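Local coordinates for carbohydrate kinase, FGGY (Novosphingobium aromaticivorans, PDB 3H6E), which probably acts as a kinase that phosphorylates a carbohydrate substrate, at residues Arg314-Leu325 / Arg396-Arg405. Sequence-based numbering, arbitrary orientation.
Sequences RVDIKPDQPALL and RFAEADVFVR
Arg396 NH1 is gripped from two directions: it donates to Asp316 OD1 at 3.2 Å and to a water at 3.1 Å. The carboxylate bond belongs to a salt bridge but is weak, with an N-H...O angle of only 123°. The two flat groups are turned 63° apart, so they are not coplanar, and OD1 to NH1 is the one bond between them. The same water also takes a weak bond from the backbone N of Val315. Arg396 reaches this point because its chain runs extended from CG to NE, passing alongside Asp316 OD2. Phe397 CZ lies over one face of its guanidinium and Arg314 NH2 over the opposite one, both offset toward the rim rather than centred. Arg314 NE lies 2.9 Å from Arg396 NH1; both are donors, so the two like charges meet without a bond.

Val315 CG2 meets the Phe397 ring at its edge, 3.8 Å from CE1. Next to it, the buried amide of Gln321 sits among the carbonyls of Val315, Ile317 and Glu399 and the N of Asp401, its CD 3.2 Å from Glu399 O. Between the helices the contact turns apolar: Val402 CG2 packs 3.8 Å from Leu324 CB, while Leu325 CD2 lies 3.7 Å from Asp401 CB. Cys371 of helix 363-384 touches both Val315 and Val402. The segment axes of 321-325 and 401-405 approach to 9.8 Å at 58°, and the valine and leucine branches span the gap. Within the C-terminal FGGY domain, the contact thus joins the turn and helix following helix 300-308 to the loop and helix that leave strand 390-394. Each arginine has its own carboxylate, Asp316 for Arg396 and Asp311 for Arg314, which probably offsets the close approach of like charges; a weak salt bridge with a shared water, a buried amide and apolar contacts make up the joint.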
ATOM      1  N   ARG A 314       9.946  20.156  -7.987  1.00 36.65           N
ATOM      2  CA  ARG A 314       9.661  19.161  -6.956  1.00 35.79           C
ATOM      3  C   ARG A 314      10.490  19.443  -5.706  1.00 35.29           C
ATOM      4  O   ARG A 314      11.697  19.663  -5.790  1.00 38.00           O
ATOM      5  CB  ARG A 314       9.968  17.755  -7.470  1.00 34.89           C
ATOM      6  CG  ARG A 314       8.794  17.031  -8.105  1.00 36.02           C
ATOM      7  CD  ARG A 314       9.255  15.712  -8.709  1.00 38.19           C
ATOM      8  NE  ARG A 314       8.242  14.664  -8.615  1.00 41.03           N
ATOM      9  CZ  ARG A 314       7.434  14.308  -9.609  1.00 42.45           C
ATOM     10  NH1 ARG A 314       7.516  14.919 -10.783  1.00 42.39           N
ATOM     11  NH2 ARG A 314       6.547  13.337  -9.430  1.00 39.16           N
ATOM     12  N   VAL A 315       9.842  19.419  -4.547  1.00 34.74           N
ATOM     13  CA  VAL A 315      10.495  19.781  -3.292  1.00 33.86           C
ATOM     14  C   VAL A 315      11.487  18.736  -2.772  1.00 35.23           C
ATOM     15  O   VAL A 315      12.104  18.936  -1.726  1.00 33.53           O
ATOM     16  CB  VAL A 315       9.465  20.054  -2.189  1.00 32.60           C
ATOM     17  CG1 VAL A 315       8.508  21.156  -2.618  1.00 32.20           C
ATOM     18  CG2 VAL A 315       8.712  18.772  -1.843  1.00 32.11           C
ATOM     19  N   ASP A 316      11.643  17.628  -3.492  1.00 35.19           N
ATOM     20  CA  ASP A 316      12.544  16.566  -3.047  1.00 36.58           C
ATOM     21  C   ASP A 316      13.883  16.545  -3.789  1.00 38.05           C
ATOM     22  O   ASP A 316      14.758  15.733  -3.474  1.00 37.55           O
ATOM     23  CB  ASP A 316      11.866  15.191  -3.131  1.00 34.33           C
ATOM     24  CG  ASP A 316      11.488  14.804  -4.551  1.00 36.31           C
ATOM     25  OD1 ASP A 316      11.043  15.687  -5.315  1.00 36.76           O
ATOM     26  OD2 ASP A 316      11.629  13.611  -4.897  1.00 34.82           O
ATOM     27  N   ILE A 317      14.041  17.434  -4.767  1.00 38.41           N
ATOM     28  CA  ILE A 317      15.293  17.548  -5.516  1.00 38.94           C
ATOM     29  C   ILE A 317      16.468  17.854  -4.590  1.00 39.21           C
ATOM     30  O   ILE A 317      16.507  18.902  -3.945  1.00 39.43           O
ATOM     31  CB  ILE A 317      15.197  18.625  -6.614  1.00 41.94           C
ATOM     32  CG1 ILE A 317      14.180  18.202  -7.680  1.00 42.49           C
ATOM     33  CG2 ILE A 317      16.563  18.872  -7.240  1.00 38.89           C
ATOM     34  CD1 ILE A 317      13.835  19.293  -8.678  1.00 40.56           C
ATOM     35  N   LYS A 318      17.424  16.931  -4.542  1.00 39.26           N
ATOM     36  CA  LYS A 318      18.491  16.956  -3.537  1.00 41.45           C
ATOM     37  C   LYS A 318      19.292  18.262  -3.428  1.00 42.56           C
ATOM     38  O   LYS A 318      19.254  18.918  -2.386  1.00 43.06           O
ATOM     39  CB  LYS A 318      19.412  15.742  -3.704  1.00 42.53           C
ATOM     40  CG  LYS A 318      18.703  14.422  -3.448  1.00 43.01           C
ATOM     41  CD  LYS A 318      19.418  13.255  -4.098  1.00 43.30           C
ATOM     42  CE  LYS A 318      18.509  12.039  -4.157  1.00 44.08           C
ATOM     43  NZ  LYS A 318      17.187  12.380  -4.762  1.00 43.60           N
ATOM     44  N   PRO A 319      20.024  18.642  -4.492  1.00 43.85           N
ATOM     45  CA  PRO A 319      20.825  19.870  -4.411  1.00 41.57           C
ATOM     46  C   PRO A 319      20.023  21.081  -3.942  1.00 41.14           C
ATOM     47  O   PRO A 319      20.609  22.069  -3.501  1.00 40.67           O
ATOM     48  CB  PRO A 319      21.291  20.074  -5.854  1.00 40.61           C
ATOM     49  CG  PRO A 319      21.365  18.700  -6.408  1.00 44.17           C
ATOM     50  CD  PRO A 319      20.217  17.947  -5.779  1.00 44.24           C
ATOM     51  N   ASP A 320      18.700  20.996  -4.023  1.00 40.28           N
ATOM     52  CA  ASP A 320      17.838  22.110  -3.639  1.00 40.34           C
ATOM     53  C   ASP A 320      17.536  22.153  -2.142  1.00 40.67           C
ATOM     54  O   ASP A 320      17.087  23.177  -1.623  1.00 42.95           O
ATOM     55  CB  ASP A 320      16.523  22.063  -4.419  1.00 41.64           C
ATOM     56  CG  ASP A 320      16.698  22.415  -5.880  1.00 43.51           C
ATOM     57  OD1 ASP A 320      17.837  22.337  -6.388  1.00 46.55           O
ATOM     58  OD2 ASP A 320      15.690  22.772  -6.524  1.00 44.93           O
ATOM     59  N   GLN A 321      17.777  21.045  -1.449  1.00 38.52           N
ATOM     60  CA  GLN A 321      17.388  20.930  -0.043  1.00 39.76           C
ATOM     61  C   GLN A 321      17.861  22.076   0.857  1.00 39.78           C
ATOM     62  O   GLN A 321      17.057  22.653   1.589  1.00 40.16           O
ATOM     63  CB  GLN A 321      17.797  19.570   0.533  1.00 39.66           C
ATOM     64  CG  GLN A 321      17.039  18.402  -0.079  1.00 38.11           C
ATOM     65  CD  GLN A 321      15.545  18.671  -0.189  1.00 39.18           C
ATOM     66  OE1 GLN A 321      14.951  18.496  -1.255  1.00 39.20           O
ATOM     67  NE2 GLN A 321      14.934  19.112   0.907  1.00 34.88           N
ATOM     68  N   PRO A 322      19.163  22.409   0.809  1.00 40.56           N
ATOM     69  CA  PRO A 322      19.671  23.467   1.693  1.00 40.33           C
ATOM     70  C   PRO A 322      18.954  24.795   1.476  1.00 41.83           C
ATOM     71  O   PRO A 322      18.635  25.482   2.446  1.00 41.14           O
ATOM     72  CB  PRO A 322      21.144  23.585   1.292  1.00 38.77           C
ATOM     73  CG  PRO A 322      21.484  22.260   0.701  1.00 41.05           C
ATOM     74  CD  PRO A 322      20.237  21.803   0.002  1.00 42.02           C
ATOM     75  N   ALA A 323      18.702  25.145   0.219  1.00 42.33           N
ATOM     76  CA  ALA A 323      18.022  26.396  -0.100  1.00 43.32           C
ATOM     77  C   ALA A 323      16.551  26.337   0.305  1.00 42.94           C
ATOM     78  O   ALA A 323      15.995  27.313   0.816  1.00 42.28           O
ATOM     79  CB  ALA A 323      18.165  26.720  -1.575  1.00 41.11           C
ATOM     80  N   LEU A 324      15.924  25.189   0.066  1.00 41.50           N
ATOM     81  CA  LEU A 324      14.588  24.928   0.582  1.00 40.66           C
ATOM     82  C   LEU A 324      14.614  25.119   2.090  1.00 40.84           C
ATOM     83  O   LEU A 324      13.773  25.812   2.666  1.00 38.73           O
ATOM     84  CB  LEU A 324      14.173  23.493   0.255  1.00 38.14           C
ATOM     85  CG  LEU A 324      13.309  23.256  -0.984  1.00 39.77           C
ATOM     86  CD1 LEU A 324      13.193  24.516  -1.820  1.00 38.37           C
ATOM     87  CD2 LEU A 324      13.893  22.117  -1.809  1.00 36.64           C
ATOM     88  N   LEU A 325      15.608  24.501   2.715  1.00 41.22           N
ATOM     89  CA  LEU A 325      15.746  24.504   4.161  1.00 41.59           C
ATOM     90  C   LEU A 325      15.982  25.917   4.682  1.00 42.78           C
ATOM     91  O   LEU A 325      15.300  26.378   5.599  1.00 42.77           O
ATOM     92  CB  LEU A 325      16.905  23.592   4.565  1.00 39.95           C
ATOM     93  CG  LEU A 325      16.724  22.815   5.865  1.00 43.78           C
ATOM     94  CD1 LEU A 325      16.533  23.773   7.035  1.00 44.53           C
ATOM     95  CD2 LEU A 325      15.550  21.848   5.744  1.00 35.53           C
ATOM     96  N   ARG A 396       9.284   9.135  -2.149  1.00 28.52           N
ATOM     97  CA  ARG A 396      10.158  10.208  -2.616  1.00 28.48           C
ATOM     98  C   ARG A 396      10.239  11.411  -1.675  1.00 28.91           C
ATOM     99  O   ARG A 396      11.244  12.119  -1.657  1.00 32.10           O
ATOM    100  CB  ARG A 396       9.786  10.647  -4.039  1.00 29.22           C
ATOM    101  CG  ARG A 396       8.525  11.487  -4.164  1.00 30.47           C
ATOM    102  CD  ARG A 396       8.318  11.902  -5.620  1.00 31.64           C
ATOM    103  NE  ARG A 396       7.065  12.620  -5.842  1.00 32.53           N
ATOM    104  CZ  ARG A 396       6.953  13.945  -5.895  1.00 34.01           C
ATOM    105  NH1 ARG A 396       8.018  14.718  -5.733  1.00 34.08           N
ATOM    106  NH2 ARG A 396       5.766  14.501  -6.104  1.00 37.72           N
ATOM    107  N   PHE A 397       9.195  11.637  -0.886  1.00 29.18           N
ATOM    108  CA  PHE A 397       9.164  12.796   0.001  1.00 28.43           C
ATOM    109  C   PHE A 397       9.979  12.579   1.275  1.00 30.93           C
ATOM    110  O   PHE A 397       9.964  13.404   2.188  1.00 29.79           O
ATOM    111  CB  PHE A 397       7.724  13.204   0.314  1.00 29.50           C
ATOM    112  CG  PHE A 397       7.004  13.807  -0.862  1.00 28.53           C
ATOM    113  CD1 PHE A 397       7.052  15.171  -1.094  1.00 28.47           C
ATOM    114  CD2 PHE A 397       6.294  13.007  -1.744  1.00 29.16           C
ATOM    115  CE1 PHE A 397       6.403  15.727  -2.174  1.00 28.12           C
ATOM    116  CE2 PHE A 397       5.643  13.557  -2.827  1.00 28.97           C
ATOM    117  CZ  PHE A 397       5.697  14.920  -3.042  1.00 30.91           C
ATOM    118  N   ALA A 398      10.694  11.459   1.322  1.00 20.00           N
ATOM    119  CA  ALA A 398      11.689  11.222   2.360  1.00 20.00           C
ATOM    120  C   ALA A 398      12.926  12.087   2.145  1.00 20.00           C
ATOM    121  O   ALA A 398      13.598  12.471   3.095  1.00 32.52           O
ATOM    122  CB  ALA A 398      12.069   9.750   2.404  1.00 20.00           C
ATOM    123  N   GLU A 399      13.209  12.374   0.876  1.00 32.42           N
ATOM    124  CA  GLU A 399      14.306  13.260   0.517  1.00 33.51           C
ATOM    125  C   GLU A 399      13.894  14.721   0.654  1.00 33.40           C
ATOM    126  O   GLU A 399      14.656  15.620   0.301  1.00 36.02           O
ATOM    127  CB  GLU A 399      14.783  12.982  -0.910  1.00 33.11           C
ATOM    128  CG  GLU A 399      15.967  12.030  -1.006  1.00 37.13           C
ATOM    129  CD  GLU A 399      15.574  10.577  -0.840  1.00 41.76           C
ATOM    130  OE1 GLU A 399      14.390  10.254  -1.085  1.00 39.02           O
ATOM    131  OE2 GLU A 399      16.451   9.760  -0.471  1.00 41.06           O
ATOM    132  N   ALA A 400      12.690  14.951   1.169  1.00 32.89           N
ATOM    133  CA  ALA A 400      12.174  16.308   1.348  1.00 32.24           C
ATOM    134  C   ALA A 400      12.485  16.852   2.745  1.00 32.78           C
ATOM    135  O   ALA A 400      11.644  16.804   3.644  1.00 30.17           O
ATOM    136  CB  ALA A 400      10.682  16.352   1.076  1.00 29.92           C
ATOM    137  N   ASP A 401      13.699  17.377   2.905  1.00 33.47           N
ATOM    138  CA  ASP A 401      14.192  17.861   4.197  1.00 34.16           C
ATOM    139  C   ASP A 401      13.212  18.734   4.979  1.00 30.72           C
ATOM    140  O   ASP A 401      13.075  18.588   6.190  1.00 30.75           O
ATOM    141  CB  ASP A 401      15.526  18.596   4.025  1.00 34.34           C
ATOM    142  CG  ASP A 401      16.720  17.699   4.281  1.00 38.21           C
ATOM    143  OD1 ASP A 401      16.846  17.197   5.417  1.00 41.45           O
ATOM    144  OD2 ASP A 401      17.537  17.502   3.356  1.00 38.14           O
ATOM    145  N   VAL A 402      12.542  19.652   4.296  1.00 30.52           N
ATOM    146  CA  VAL A 402      11.610  20.542   4.973  1.00 31.21           C
ATOM    147  C   VAL A 402      10.428  19.757   5.532  1.00 30.96           C
ATOM    148  O   VAL A 402       9.947  20.043   6.630  1.00 31.13           O
ATOM    149  CB  VAL A 402      11.096  21.649   4.038  1.00 31.67           C
ATOM    150  CG1 VAL A 402      10.203  22.608   4.801  1.00 30.18           C
ATOM    151  CG2 VAL A 402      12.273  22.392   3.397  1.00 35.79           C
ATOM    152  N   PHE A 403       9.970  18.762   4.779  1.00 29.71           N
ATOM    153  CA  PHE A 403       8.839  17.943   5.207  1.00 31.15           C
ATOM    154  C   PHE A 403       9.166  17.097   6.436  1.00 29.26           C
ATOM    155  O   PHE A 403       8.525  17.236   7.478  1.00 28.53           O
ATOM    156  CB  PHE A 403       8.352  17.040   4.068  1.00 28.05           C
ATOM    157  CG  PHE A 403       7.340  16.019   4.500  1.00 28.49           C
ATOM    158  CD1 PHE A 403       6.071  16.406   4.895  1.00 28.93           C
ATOM    159  CD2 PHE A 403       7.657  14.668   4.515  1.00 30.51           C
ATOM    160  CE1 PHE A 403       5.136  15.465   5.299  1.00 29.63           C
ATOM    161  CE2 PHE A 403       6.726  13.723   4.917  1.00 27.23           C
ATOM    162  CZ  PHE A 403       5.465  14.125   5.309  1.00 26.35           C
ATOM    163  N   VAL A 404      10.167  16.243   6.318  1.00 20.00           N
ATOM    164  CA  VAL A 404      10.544  15.308   7.372  1.00 20.00           C
ATOM    165  C   VAL A 404      10.929  16.046   8.650  1.00 20.00           C
ATOM    166  O   VAL A 404      10.490  15.648   9.752  1.00 31.98           O
ATOM    167  CB  VAL A 404      11.717  14.411   6.937  1.00 20.00           C
ATOM    168  CG1 VAL A 404      12.172  13.532   8.091  1.00 20.00           C
ATOM    169  CG2 VAL A 404      11.322  13.564   5.736  1.00 20.00           C
ATOM    170  N   ARG A 405      11.758  17.067   8.554  1.00 30.34           N
ATOM    171  CA  ARG A 405      12.211  17.810   9.730  1.00 31.90           C
ATOM    172  C   ARG A 405      11.078  18.596  10.395  1.00 32.30           C
ATOM    173  O   ARG A 405      11.061  18.759  11.614  1.00 34.15           O
ATOM    174  CB  ARG A 405      13.379  18.734   9.379  1.00 32.58           C
ATOM    175  CG  ARG A 405      14.621  17.991   8.913  1.00 35.32           C
ATOM    176  CD  ARG A 405      15.811  18.920   8.762  1.00 34.83           C
ATOM    177  NE  ARG A 405      16.350  19.322  10.056  1.00 38.91           N
ATOM    178  CZ  ARG A 405      17.404  20.117  10.211  1.00 40.69           C
ATOM    179  NH1 ARG A 405      18.032  20.599   9.146  1.00 37.37           N
ATOM    180  NH2 ARG A 405      17.830  20.430  11.428  1.00 40.54           N
TER
HETATM  181  O   HOH W   1       7.094  17.618  -4.970  1.00 29.07           O